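Local coordinates for protein aerobactin synthase IucA (Klebsiella pneumoniae subsp. pneumoniae, PDB 5JM8) that probably uses ATP and magnesium to join citrate to a hydroxamate-bearing lysine derivative on the NRPS-independent route to the siderophore aerobactin, at residues Gln143-Gly148 with Pro261-Arg266; Glu192-Asn197 with Arg302-Ala307; Ala404-Val409 with Arg514-Glu519. All coordinates share one frame; numbering follows the deposited sequence.

Contact 1 (Gln143-Gly148 with Pro261-Arg266); sequences QALLVG and PTTSSR. With ATP (adenosine-5'-triphosphate), chain I.
Leu145 lays its CD2 methyl against CG2 of Thr263, 4.2 Å away, and the same methyl touches the adenine of the bound nucleotide, with CD2 3.5 Å from C8 of ATP. The contact is part of the ATP pocket of this NIS synthetase: the loop 143-148 borders the base, and the connection 261-266, between strands 258-261 and 267-269, reaches the phosphates. A branched, apolar residue suits position 145 because one methyl can serve both the purine and the threonine, while Val365 and Ser366 of helix 364-368 pack against the same side chain. Gly148 also borders the base, its C lying 3.6 Å from N7 of ATP.

At the other end of the loop, the extended chain of Gln143 carries its amide to the end of strand 258-261; the bond from NE2 to Pro261 O is weak at 3.4 Å, and Pro175 O is the stronger partner of that nitrogen. Thr263 turns its methyl to Leu145, while its hydroxyl donates to OE1 of Glu142 and accepts from NE2 of Gln429, a magnesium ligand, so one small side chain serves apolar and polar neighbours.

Thr262 to Ser265 form a type I beta turn, closed by the bond from Ser265 N to Thr262 O. It places Ser264 beside the gamma phosphate and directs Arg266 to the beta phosphate. The arginine is extended from CG to NE, with the beta phosphorus in the guanidinium plane at its edge, while O2B approaches obliquely; Lys278 and Arg349 also bind the nucleotide. Arg266 NE gives a bond to O1B of ATP and NH1 one to O2B, each 3.2 Å long. Ser264 OG donates to O1G of ATP over 2.6 Å.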
loop_
_atom_site.group_PDB
_atom_site.type_symbol
_atom_site.label_atom_id
_atom_site.label_comp_id
_atom_site.label_asym_id
_atom_site.label_seq_id
_atom_site.Cartn_x
_atom_site.Cartn_y
_atom_site.Cartn_z
ATOM N N GLN A 143 7.724 15.680 13.059
ATOM C CA GLN A 143 8.913 16.345 12.535
ATOM C C GLN A 143 8.580 17.657 11.834
ATOM O O GLN A 143 9.442 18.259 11.194
ATOM C CB GLN A 143 9.655 15.417 11.572
ATOM C CG GLN A 143 10.238 14.184 12.244
ATOM C CD GLN A 143 11.027 13.317 11.284
ATOM O OE1 GLN A 143 10.709 13.235 10.096
ATOM N NE2 GLN A 143 12.068 12.669 11.794
ATOM N N ALA A 144 7.335 18.104 11.971
ATOM C CA ALA A 144 6.874 19.306 11.285
ATOM C C ALA A 144 6.961 20.546 12.168
ATOM O O ALA A 144 6.632 21.649 11.729
ATOM C CB ALA A 144 5.446 19.111 10.794
ATOM N N LEU A 145 7.400 20.368 13.411
ATOM C CA LEU A 145 7.564 21.495 14.324
ATOM C C LEU A 145 8.942 22.135 14.163
ATOM O O LEU A 145 9.957 21.557 14.556
ATOM C CB LEU A 145 7.356 21.047 15.775
ATOM C CG LEU A 145 7.448 22.137 16.850
ATOM C CD1 LEU A 145 6.307 23.128 16.717
ATOM C CD2 LEU A 145 7.471 21.524 18.241
ATOM N N LEU A 146 8.965 23.335 13.588
ATOM C CA LEU A 146 10.210 24.059 13.346
ATOM C C LEU A 146 10.355 25.263 14.271
ATOM O O LEU A 146 11.456 25.773 14.460
ATOM C CB LEU A 146 10.289 24.520 11.888
ATOM C CG LEU A 146 10.281 23.434 10.811
ATOM C CD1 LEU A 146 10.498 24.074 9.448
ATOM C CD2 LEU A 146 11.332 22.357 11.082
ATOM N N VAL A 147 9.244 25.723 14.835
ATOM C CA VAL A 147 9.267 26.868 15.738
ATOM C C VAL A 147 9.602 26.429 17.156
ATOM O O VAL A 147 10.295 27.136 17.886
ATOM C CB VAL A 147 7.916 27.611 15.750
ATOM C CG1 VAL A 147 7.924 28.722 16.793
ATOM C CG2 VAL A 147 7.611 28.177 14.374
ATOM N N GLY A 148 9.097 25.265 17.544
ATOM C CA GLY A 148 9.315 24.748 18.882
ATOM C C GLY A 148 8.281 25.297 19.844
ATOM O O GLY A 148 7.157 25.595 19.446
ATOM N N PRO A 261 13.566 10.690 15.003
ATOM C CA PRO A 261 13.415 11.494 16.220
ATOM C C PRO A 261 12.120 12.302 16.196
ATOM O O PRO A 261 11.813 12.928 15.183
ATOM C CB PRO A 261 14.647 12.410 16.206
ATOM C CG PRO A 261 15.169 12.363 14.809
ATOM C CD PRO A 261 14.811 11.011 14.283
ATOM N N THR A 262 11.367 12.269 17.290
ATOM C CA THR A 262 10.089 12.968 17.362
ATOM C C THR A 262 10.279 14.368 17.936
ATOM O O THR A 262 11.409 14.816 18.128
ATOM C CB THR A 262 9.071 12.190 18.219
ATOM O OG1 THR A 262 9.501 12.164 19.586
ATOM C CG2 THR A 262 8.927 10.765 17.704
ATOM N N THR A 263 9.170 15.054 18.202
ATOM C CA THR A 263 9.196 16.417 18.727
ATOM C C THR A 263 10.125 16.579 19.935
ATOM O O THR A 263 10.703 17.648 20.141
ATOM C CB THR A 263 7.782 16.882 19.139
ATOM O OG1 THR A 263 7.088 15.805 19.782
ATOM C CG2 THR A 263 6.987 17.338 17.924
ATOM N N SER A 264 10.270 15.515 20.721
ATOM C CA SER A 264 11.060 15.560 21.949
ATOM C C SER A 264 12.500 15.106 21.728
ATOM O O SER A 264 13.291 15.057 22.672
ATOM C CB SER A 264 10.414 14.688 23.023
ATOM O OG SER A 264 10.190 13.377 22.540
ATOM N N SER A 265 12.822 14.760 20.483
ATOM C CA SER A 265 14.172 14.354 20.078
ATOM C C SER A 265 14.631 13.037 20.714
ATOM O O SER A 265 15.083 12.137 20.006
ATOM C CB SER A 265 15.188 15.454 20.402
ATOM O OG SER A 265 14.884 16.654 19.711
ATOM N N ARG A 266 14.530 12.920 22.035
ATOM C CA ARG A 266 15.017 11.722 22.718
ATOM C C ARG A 266 14.089 10.536 22.518
ATOM O O ARG A 266 14.474 9.397 22.780
ATOM C CB ARG A 266 15.205 11.984 24.214
ATOM C CG ARG A 266 13.949 12.374 24.985
ATOM C CD ARG A 266 14.228 12.278 26.479
ATOM N NE ARG A 266 13.226 12.939 27.310
ATOM C CZ ARG A 266 13.299 13.010 28.636
ATOM N NH1 ARG A 266 12.351 13.629 29.326
ATOM N NH2 ARG A 266 14.321 12.461 29.279
HETATM P PG ATP I . 8.293 12.451 25.284
HETATM O O1G ATP I . 9.018 11.697 24.199
HETATM O O2G ATP I . 6.933 12.957 24.863
HETATM O O3G ATP I . 8.280 11.746 26.618
HETATM P PB ATP I . 9.630 14.501 26.854
HETATM O O1B ATP I . 10.984 15.121 26.613
HETATM O O2B ATP I . 9.441 13.551 28.015
HETATM O O3B ATP I . 9.144 13.817 25.468
HETATM P PA ATP I . 8.672 16.988 27.904
HETATM O O1A ATP I . 9.580 16.654 29.060
HETATM O O2A ATP I . 7.272 17.485 28.170
HETATM O O3A ATP I . 8.540 15.687 26.963
HETATM O "O5'" ATP I . 9.377 18.054 26.931
HETATM C "C5'" ATP I . 8.666 18.465 25.768
HETATM C "C4'" ATP I . 9.605 18.810 24.622
HETATM O "O4'" ATP I . 8.814 19.267 23.523
HETATM C "C3'" ATP I . 10.594 19.914 24.963
HETATM O "O3'" ATP I . 11.919 19.501 24.602
HETATM C "C2'" ATP I . 10.157 21.121 24.156
HETATM O "O2'" ATP I . 11.265 21.798 23.565
HETATM C "C1'" ATP I . 9.247 20.555 23.079
HETATM N N9 ATP I . 8.065 21.414 22.847
HETATM C C8 ATP I . 7.764 21.977 21.666
HETATM N N7 ATP I . 6.625 22.709 21.758
HETATM C C5 ATP I . 6.185 22.612 23.024
HETATM C C6 ATP I . 5.036 23.139 23.788
HETATM N N6 ATP I . 4.130 23.932 23.168
HETATM N N1 ATP I . 4.939 22.802 25.094
HETATM C C2 ATP I . 5.847 22.012 25.699
HETATM N N3 ATP I . 6.914 21.500 25.058
HETATM C C4 ATP I . 7.137 21.758 23.744
#

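Contact 2 (Glu192-Asn197 with Arg302-Ala307); sequences ESLHLN and RLARLA
The guanidinium of Arg305 has the CD2 methyl of Leu194 over one face, 3.4 Å above its plane and offset toward the rim, and the carboxylate of Glu192 at its edge. NH2 of Arg305 donates to OE2 of Glu192 over 2.9 Å at 168°, a nearly straight salt bridge in the guanidinium plane that uses the anti lone pair of the oxygen. The two flat groups are nevertheless turned 39° against each other. Arginine suits this place on helix 294-306 because its chain, extended from CG to NE, spans the gap to strand 189-193 and offers a flat, poorly hydrated face that tolerates a methyl, as well as N-H groups at its edge.

Leucine at 194 uses both branches: CD2 covers the guanidinium, and CD1 meets CB of Ala304 at 3.5 Å, where the small alanine permits close approach to the helix. Met301 adds to the apolar surroundings of Leu194, and OE1 of Glu192 receives a weak bond from Trp330. The edge of the arginine thus meets a charge and its face a methyl, which would restrict the rotation of the guanidinium; since the site is only partly buried, solvent would be expected to temper the strength of the ion pair.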
loop_
_atom_site.group_PDB
_atom_site.type_symbol
_atom_site.label_atom_id
_atom_site.label_comp_id
_atom_site.label_asym_id
_atom_site.label_seq_id
_atom_site.Cartn_x
_atom_site.Cartn_y
_atom_site.Cartn_z
ATOM N N GLU A 192 13.203 -3.793 33.624
ATOM C CA GLU A 192 11.917 -4.283 34.091
ATOM C C GLU A 192 10.940 -4.272 32.923
ATOM O O GLU A 192 11.082 -3.465 32.006
ATOM C CB GLU A 192 11.413 -3.415 35.244
ATOM C CG GLU A 192 10.298 -4.029 36.067
ATOM C CD GLU A 192 9.857 -3.124 37.207
ATOM O OE1 GLU A 192 10.494 -2.068 37.416
ATOM O OE2 GLU A 192 8.873 -3.469 37.892
ATOM N N SER A 193 9.961 -5.172 32.939
ATOM C CA SER A 193 8.962 -5.212 31.875
ATOM C C SER A 193 7.691 -5.939 32.303
ATOM O O SER A 193 7.722 -6.792 33.191
ATOM C CB SER A 193 9.545 -5.881 30.631
ATOM O OG SER A 193 8.602 -5.893 29.575
ATOM N N LEU A 194 6.578 -5.590 31.660
ATOM C CA LEU A 194 5.294 -6.249 31.890
ATOM C C LEU A 194 4.954 -7.180 30.731
ATOM O O LEU A 194 5.497 -7.035 29.635
ATOM C CB LEU A 194 4.179 -5.216 32.069
ATOM C CG LEU A 194 4.246 -4.338 33.321
ATOM C CD1 LEU A 194 3.096 -3.343 33.330
ATOM C CD2 LEU A 194 4.228 -5.181 34.587
ATOM N N HIS A 195 4.068 -8.139 30.989
ATOM C CA HIS A 195 3.591 -9.075 29.970
ATOM C C HIS A 195 4.713 -10.010 29.524
ATOM O O HIS A 195 4.591 -11.232 29.623
ATOM C CB HIS A 195 3.011 -8.313 28.776
ATOM C CG HIS A 195 2.128 -7.168 29.168
ATOM N ND1 HIS A 195 0.985 -7.336 29.920
ATOM C CD2 HIS A 195 2.226 -5.840 28.925
ATOM C CE1 HIS A 195 0.414 -6.161 30.118
ATOM N NE2 HIS A 195 1.147 -5.237 29.523
ATOM N N LEU A 196 5.796 -9.424 29.024
ATOM C CA LEU A 196 7.036 -10.145 28.782
ATOM C C LEU A 196 8.049 -9.721 29.837
ATOM O O LEU A 196 8.029 -8.575 30.285
ATOM C CB LEU A 196 7.574 -9.851 27.381
ATOM C CG LEU A 196 6.615 -10.012 26.202
ATOM C CD1 LEU A 196 7.249 -9.448 24.938
ATOM C CD2 LEU A 196 6.245 -11.472 26.018
ATOM N N ASN A 197 8.928 -10.632 30.249
ATOM C CA ASN A 197 10.017 -10.255 31.143
ATOM C C ASN A 197 11.042 -9.446 30.353
ATOM O O ASN A 197 10.911 -9.297 29.138
ATOM C CB ASN A 197 10.659 -11.488 31.805
ATOM C CG ASN A 197 11.330 -12.428 30.810
ATOM O OD1 ASN A 197 11.820 -12.011 29.763
ATOM N ND2 ASN A 197 11.365 -13.709 31.151
ATOM N N ARG A 302 4.621 2.178 37.033
ATOM C CA ARG A 302 3.562 2.370 38.015
ATOM C C ARG A 302 2.209 2.555 37.338
ATOM O O ARG A 302 1.218 1.931 37.719
ATOM C CB ARG A 302 3.882 3.580 38.897
ATOM C CG ARG A 302 2.838 3.889 39.959
ATOM C CD ARG A 302 3.327 4.951 40.929
ATOM N NE ARG A 302 4.571 4.550 41.583
ATOM C CZ ARG A 302 5.743 5.166 41.443
ATOM N NH1 ARG A 302 5.864 6.251 40.685
ATOM N NH2 ARG A 302 6.805 4.699 42.085
ATOM N N LEU A 303 2.179 3.412 36.325
ATOM C CA LEU A 303 0.961 3.665 35.568
ATOM C C LEU A 303 0.569 2.437 34.749
ATOM O O LEU A 303 -0.615 2.150 34.574
ATOM C CB LEU A 303 1.148 4.882 34.654
ATOM C CG LEU A 303 -0.065 5.349 33.845
ATOM C CD1 LEU A 303 -1.208 5.769 34.759
ATOM C CD2 LEU A 303 0.324 6.490 32.916
ATOM N N ALA A 304 1.567 1.713 34.252
ATOM C CA ALA A 304 1.319 0.535 33.427
ATOM C C ALA A 304 0.717 -0.604 34.246
ATOM O O ALA A 304 -0.197 -1.289 33.789
ATOM C CB ALA A 304 2.605 0.083 32.759
ATOM N N ARG A 305 1.240 -0.813 35.452
ATOM C CA ARG A 305 0.697 -1.823 36.358
ATOM C C ARG A 305 -0.699 -1.430 36.821
ATOM O O ARG A 305 -1.564 -2.281 37.027
ATOM C CB ARG A 305 1.608 -2.011 37.570
ATOM C CG ARG A 305 2.948 -2.632 37.249
ATOM C CD ARG A 305 3.763 -2.854 38.505
ATOM N NE ARG A 305 5.076 -3.410 38.202
ATOM C CZ ARG A 305 5.305 -4.697 37.968
ATOM N NH1 ARG A 305 4.306 -5.573 37.995
ATOM N NH2 ARG A 305 6.537 -5.110 37.702
ATOM N N LEU A 306 -0.906 -0.129 36.984
ATOM C CA LEU A 306 -2.204 0.398 37.377
ATOM C C LEU A 306 -3.214 0.238 36.246
ATOM O O LEU A 306 -4.420 0.176 36.486
ATOM C CB LEU A 306 -2.075 1.869 37.775
ATOM C CG LEU A 306 -3.278 2.528 38.455
ATOM C CD1 LEU A 306 -3.659 1.801 39.739
ATOM C CD2 LEU A 306 -2.975 3.992 38.742
ATOM N N ALA A 307 -2.718 0.161 35.014
ATOM C CA ALA A 307 -3.590 0.050 33.849
ATOM C C ALA A 307 -4.159 -1.357 33.690
ATOM O O ALA A 307 -4.986 -1.601 32.809
ATOM C CB ALA A 307 -2.841 0.455 32.592
#

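Contact 3 (Ala404-Val409 with Arg514-Glu519); sequences AYCHQV and RTLLAE
Leu516 sets its CG anti to its own carbonyl carbon (chi1 -61°), and with chi2 at 176° its two methyls are carried across to helix 394-420, where they divide between neighbouring residues. CD1 meets Cys406, lying 3.7 Å from its CB and 3.9 Å from its SG. CD2 meets the imidazole of His407, 4.1 Å from both NE2 and CE1, in an oblique approach to the ring. The histidine reaches this position through its first torsion of -73°, which swings the ring from the flank of its helix toward the leucine; the two side chains cross at about a right angle.

Each residue type fits its depth. Cysteine, small and weakly polar, sits buried where the helices come within 7.0 Å between the CA atoms of Cys406 and Leu516, and its slim side chain accepts a leucine methyl at close range. His407 lies at the exposed margin, where imidazole can meet solvent while lending its CE1 atom to the leucine. On that side Glu519 OE1 stands 4.9 Å from His407 NE2, too far for a direct contact, though a negative charge there might favour protonation of the ring. Deeper in, Leu517 packs on Leu410 and Phe414 of helix 394-420 and on Val533 and Leu534 of helix 528-535. The arrangement is that of a helix-helix interface with an apolar interior and a polar margin, joining helices 394-420 and 506-521 within the FhuF-like region.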
loop_
_atom_site.group_PDB
_atom_site.type_symbol
_atom_site.label_atom_id
_atom_site.label_comp_id
_atom_site.label_asym_id
_atom_site.label_seq_id
_atom_site.Cartn_x
_atom_site.Cartn_y
_atom_site.Cartn_z
ATOM N N ALA A 404 -15.307 19.126 19.044
ATOM C CA ALA A 404 -14.850 17.742 19.075
ATOM C C ALA A 404 -13.562 17.604 19.877
ATOM O O ALA A 404 -13.314 16.568 20.490
ATOM C CB ALA A 404 -14.648 17.227 17.666
ATOM N N TYR A 405 -12.742 18.651 19.860
ATOM C CA TYR A 405 -11.506 18.670 20.634
ATOM C C TYR A 405 -11.819 18.612 22.124
ATOM O O TYR A 405 -11.155 17.908 22.883
ATOM C CB TYR A 405 -10.689 19.921 20.307
ATOM C CG TYR A 405 -9.538 20.183 21.257
ATOM C CD1 TYR A 405 -8.294 19.602 21.053
ATOM C CD2 TYR A 405 -9.696 21.020 22.353
ATOM C CE1 TYR A 405 -7.238 19.845 21.916
ATOM C CE2 TYR A 405 -8.649 21.266 23.223
ATOM C CZ TYR A 405 -7.422 20.676 23.000
ATOM O OH TYR A 405 -6.377 20.920 23.864
ATOM N N CYS A 406 -12.842 19.352 22.537
ATOM C CA CYS A 406 -13.269 19.359 23.931
ATOM C C CYS A 406 -13.781 17.990 24.368
ATOM O O CYS A 406 -13.422 17.496 25.437
ATOM C CB CYS A 406 -14.358 20.412 24.146
ATOM S SG CYS A 406 -13.817 22.103 23.860
ATOM N N HIS A 407 -14.618 17.381 23.535
ATOM C CA HIS A 407 -15.227 16.095 23.859
ATOM C C HIS A 407 -14.228 14.941 23.830
ATOM O O HIS A 407 -14.318 14.019 24.641
ATOM C CB HIS A 407 -16.371 15.788 22.890
ATOM C CG HIS A 407 -17.604 16.604 23.124
ATOM N ND1 HIS A 407 -18.110 17.472 22.180
ATOM C CD2 HIS A 407 -18.440 16.674 24.187
ATOM C CE1 HIS A 407 -19.203 18.044 22.653
ATOM N NE2 HIS A 407 -19.425 17.578 23.870
ATOM N N GLN A 408 -13.289 14.990 22.889
ATOM C CA GLN A 408 -12.340 13.897 22.697
ATOM C C GLN A 408 -11.074 14.030 23.538
ATOM O O GLN A 408 -10.504 13.021 23.958
ATOM C CB GLN A 408 -11.945 13.795 21.222
ATOM C CG GLN A 408 -13.086 13.411 20.290
ATOM C CD GLN A 408 -13.676 12.056 20.620
ATOM O OE1 GLN A 408 -13.087 11.271 21.365
ATOM N NE2 GLN A 408 -14.852 11.777 20.075
ATOM N N VAL A 409 -10.628 15.262 23.770
ATOM C CA VAL A 409 -9.383 15.492 24.498
ATOM C C VAL A 409 -9.627 15.917 25.944
ATOM O O VAL A 409 -9.163 15.258 26.874
ATOM C CB VAL A 409 -8.519 16.563 23.798
ATOM C CG1 VAL A 409 -7.216 16.795 24.558
ATOM C CG2 VAL A 409 -8.230 16.151 22.365
ATOM N N ARG A 514 -15.789 27.088 27.239
ATOM C CA ARG A 514 -16.363 27.327 28.558
ATOM C C ARG A 514 -17.685 26.587 28.717
ATOM O O ARG A 514 -17.918 25.928 29.731
ATOM C CB ARG A 514 -16.572 28.822 28.789
ATOM C CG ARG A 514 -17.138 29.167 30.163
ATOM C CD ARG A 514 -17.384 30.660 30.297
ATOM N NE ARG A 514 -18.241 31.166 29.229
ATOM C CZ ARG A 514 -18.378 32.452 28.921
ATOM N NH1 ARG A 514 -17.716 33.380 29.601
ATOM N NH2 ARG A 514 -19.180 32.809 27.929
ATOM N N THR A 515 -18.548 26.712 27.709
ATOM C CA THR A 515 -19.842 26.033 27.699
ATOM C C THR A 515 -19.688 24.539 27.939
ATOM O O THR A 515 -20.372 23.960 28.778
ATOM C CB THR A 515 -20.582 26.238 26.357
ATOM O OG1 THR A 515 -20.775 27.637 26.119
ATOM C CG2 THR A 515 -21.939 25.540 26.373
ATOM N N LEU A 516 -18.778 23.918 27.198
ATOM C CA LEU A 516 -18.580 22.481 27.287
ATOM C C LEU A 516 -17.850 22.095 28.573
ATOM O O LEU A 516 -18.106 21.031 29.133
ATOM C CB LEU A 516 -17.815 21.986 26.060
ATOM C CG LEU A 516 -18.543 22.237 24.733
ATOM C CD1 LEU A 516 -17.694 21.800 23.555
ATOM C CD2 LEU A 516 -19.893 21.529 24.703
ATOM N N LEU A 517 -16.957 22.960 29.045
ATOM C CA LEU A 517 -16.272 22.724 30.314
ATOM C C LEU A 517 -17.263 22.805 31.473
ATOM O O LEU A 517 -17.100 22.130 32.489
ATOM C CB LEU A 517 -15.140 23.734 30.528
ATOM C CG LEU A 517 -13.852 23.583 29.709
ATOM C CD1 LEU A 517 -12.894 24.724 30.011
ATOM C CD2 LEU A 517 -13.177 22.250 29.977
ATOM N N ALA A 518 -18.291 23.633 31.310
ATOM C CA ALA A 518 -19.303 23.817 32.344
ATOM C C ALA A 518 -20.266 22.633 32.380
ATOM O O ALA A 518 -20.693 22.205 33.453
ATOM C CB ALA A 518 -20.064 25.117 32.119
ATOM N N GLU A 519 -20.608 22.111 31.204
ATOM C CA GLU A 519 -21.426 20.908 31.115
ATOM C C GLU A 519 -20.736 19.768 31.850
ATOM O O GLU A 519 -21.364 19.024 32.605
ATOM C CB GLU A 519 -21.670 20.510 29.657
ATOM C CG GLU A 519 -22.566 21.460 28.878
ATOM C CD GLU A 519 -22.749 21.030 27.433
ATOM O OE1 GLU A 519 -22.233 19.955 27.057
ATOM O OE2 GLU A 519 -23.407 21.770 26.670
#

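Along the chain, contacts 1 and 2 interleave: the segments run 143-148, 192-197, 261-266, 302-307, and all four belong to the IucA/IucC family region. Contact 3 follows in the FhuF-like region. Strands 189-193 and 258-261 belong to one branched antiparallel sheet, which links contact 2, at its margin with helix 294-306, to contact 1 at the nucleotide. The centre of contact 1 lies about 28 Å from that of contact 2 and about as far from that of contact 3. Contacts 2 and 3 have their centres about 32 Å apart, and none touches another. Contact 1 therefore serves the ATP site near the centre of the folded chain, about 9 Å from it, whereas contacts 2 and 3 join secondary structure farther out.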